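Local coordinates for protein probable transcriptional regulator (Rhodococcus jostii, PDB 3HIM) that probably binds operator DNA as a TetR-family transcription factor, through an N-terminal helix-turn-helix motif, and forms a dimer of two identical subunits, at residues B[190-193]-B[194-198]. Numbering follows the deposited sequence.
Sequences RYVE and LALRM
Ala-195 N donates to Tyr-191 O at 2.9 Å, the shortest of the four i to i+4 backbone bonds that join 190-193 to 194-198 within helix 184-198 of the TetR-like C-terminal domain. This helix packs on helices 89-106 and 158-175 and against the second subunit, consistent with the dimer interface of TetR-family regulators. Leu-194 folds back along the turn: its CG lies beside the backbone N (chi1 -66°), which brings CD1 to 4.0 Å from Tyr-191 CD1, obliquely to the ring, and lays CG and CD1 against Arg-190 O. An alanine in place of Leu-194 would probably leave this flank of the tyrosine ring and the Arg-190 carbonyl without their apolar cover. The same ring also packs on Leu-168 and Val-172 and on Leu-163 of the second subunit. Elsewhere, Val-192 and Leu-196 lie side by side facing helix 89-106, with Val-192 CG1 4.1 Å from Leu-196 CD1. Across the subunit interface, Arg-197 NH2 hydrogen-bonds His-154 O and NH1 Met-198 O of the second subunit; NH2 also forms a salt bridge with Asp-203 OD2 of its own chain. Two turns earlier, Arg-190 NH2 meets Glu-193 OE2 on its syn side at 2.8 Å, a salt bridge with OE2 in the guanidinium plane but NH2 tilted from the carboxylate plane, while Arg-190 NE reaches Glu-193 OE1 in a weak 3.3 Å bond.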
loop_
_atom_site.group_PDB
_atom_site.type_symbol
_atom_site.label_atom_id
_atom_site.label_comp_id
_atom_site.label_asym_id
_atom_site.label_seq_id
_atom_site.Cartn_x
_atom_site.Cartn_y
_atom_site.Cartn_z
ATOM N N ARG B 190 -1.662 -16.989 -4.607
ATOM C CA ARG B 190 -0.230 -16.697 -4.483
ATOM C C ARG B 190 0.163 -16.203 -3.088
ATOM O O ARG B 190 1.197 -16.615 -2.530
ATOM C CB ARG B 190 0.180 -15.676 -5.533
ATOM C CG ARG B 190 1.059 -16.223 -6.615
ATOM C CD ARG B 190 0.360 -17.144 -7.562
ATOM N NE ARG B 190 0.147 -18.496 -7.022
ATOM C CZ ARG B 190 -0.768 -19.317 -7.519
ATOM N NH1 ARG B 190 -1.493 -18.912 -8.556
ATOM N NH2 ARG B 190 -0.967 -20.518 -7.001
ATOM N N TYR B 191 -0.677 -15.348 -2.516
ATOM C CA TYR B 191 -0.383 -14.741 -1.231
ATOM C C TYR B 191 -0.634 -15.725 -0.116
ATOM O O TYR B 191 0.038 -15.686 0.914
ATOM C CB TYR B 191 -1.195 -13.466 -1.039
ATOM C CG TYR B 191 -0.538 -12.246 -1.635
ATOM C CD1 TYR B 191 0.564 -12.350 -2.499
ATOM C CD2 TYR B 191 -1.031 -10.977 -1.352
ATOM C CE1 TYR B 191 1.167 -11.204 -3.033
ATOM C CE2 TYR B 191 -0.457 -9.844 -1.883
ATOM C CZ TYR B 191 0.634 -9.942 -2.717
ATOM O OH TYR B 191 1.181 -8.760 -3.214
ATOM N N VAL B 192 -1.590 -16.624 -0.323
ATOM C CA VAL B 192 -1.768 -17.730 0.624
ATOM C C VAL B 192 -0.490 -18.582 0.744
ATOM O O VAL B 192 -0.045 -18.880 1.852
ATOM C CB VAL B 192 -2.964 -18.615 0.252
ATOM C CG1 VAL B 192 -2.908 -19.927 1.011
ATOM C CG2 VAL B 192 -4.265 -17.877 0.551
ATOM N N GLU B 193 0.099 -18.961 -0.394
ATOM C CA GLU B 193 1.342 -19.755 -0.391
ATOM C C GLU B 193 2.456 -19.049 0.380
ATOM O O GLU B 193 3.218 -19.683 1.137
ATOM C CB GLU B 193 1.807 -20.026 -1.817
ATOM C CG GLU B 193 0.896 -21.000 -2.548
ATOM C CD GLU B 193 0.978 -20.847 -4.053
ATOM O OE1 GLU B 193 1.789 -20.011 -4.539
ATOM O OE2 GLU B 193 0.217 -21.553 -4.743
ATOM N N LEU B 194 2.544 -17.737 0.171
ATOM C CA LEU B 194 3.608 -16.940 0.791
ATOM C C LEU B 194 3.399 -16.756 2.298
ATOM O O LEU B 194 4.360 -16.832 3.058
ATOM C CB LEU B 194 3.781 -15.603 0.069
ATOM C CG LEU B 194 4.299 -15.720 -1.371
ATOM C CD1 LEU B 194 3.925 -14.458 -2.185
ATOM C CD2 LEU B 194 5.812 -15.973 -1.417
ATOM N N ALA B 195 2.156 -16.515 2.714
ATOM C CA ALA B 195 1.788 -16.429 4.125
ATOM C C ALA B 195 2.121 -17.726 4.893
ATOM O O ALA B 195 2.677 -17.706 5.998
ATOM C CB ALA B 195 0.288 -16.083 4.259
ATOM N N LEU B 196 1.792 -18.865 4.308
ATOM C CA LEU B 196 2.121 -20.132 4.964
ATOM C C LEU B 196 3.622 -20.256 5.105
ATOM O O LEU B 196 4.103 -20.640 6.174
ATOM C CB LEU B 196 1.516 -21.328 4.230
ATOM C CG LEU B 196 -0.008 -21.381 4.346
ATOM C CD1 LEU B 196 -0.568 -22.400 3.346
ATOM C CD2 LEU B 196 -0.495 -21.695 5.767
ATOM N N ARG B 197 4.360 -19.883 4.057
ATOM C CA ARG B 197 5.818 -19.938 4.090
ATOM C C ARG B 197 6.415 -18.992 5.133
ATOM O O ARG B 197 7.368 -19.350 5.838
ATOM C CB ARG B 197 6.412 -19.643 2.708
ATOM C CG ARG B 197 6.367 -20.815 1.754
ATOM C CD ARG B 197 7.612 -21.658 1.915
ATOM N NE ARG B 197 7.728 -22.757 0.946
ATOM C CZ ARG B 197 8.471 -22.728 -0.161
ATOM N NH1 ARG B 197 9.154 -21.647 -0.500
ATOM N NH2 ARG B 197 8.525 -23.795 -0.943
ATOM N N MET B 198 5.843 -17.795 5.212
ATOM C CA MET B 198 6.242 -16.781 6.166
ATOM C C MET B 198 6.135 -17.292 7.604
ATOM O O MET B 198 7.031 -17.043 8.417
ATOM C CB MET B 198 5.376 -15.524 6.002
ATOM C CG MET B 198 5.905 -14.546 4.953
ATOM S SD MET B 198 4.896 -13.041 4.905
ATOM C CE MET B 198 3.767 -13.528 3.599
#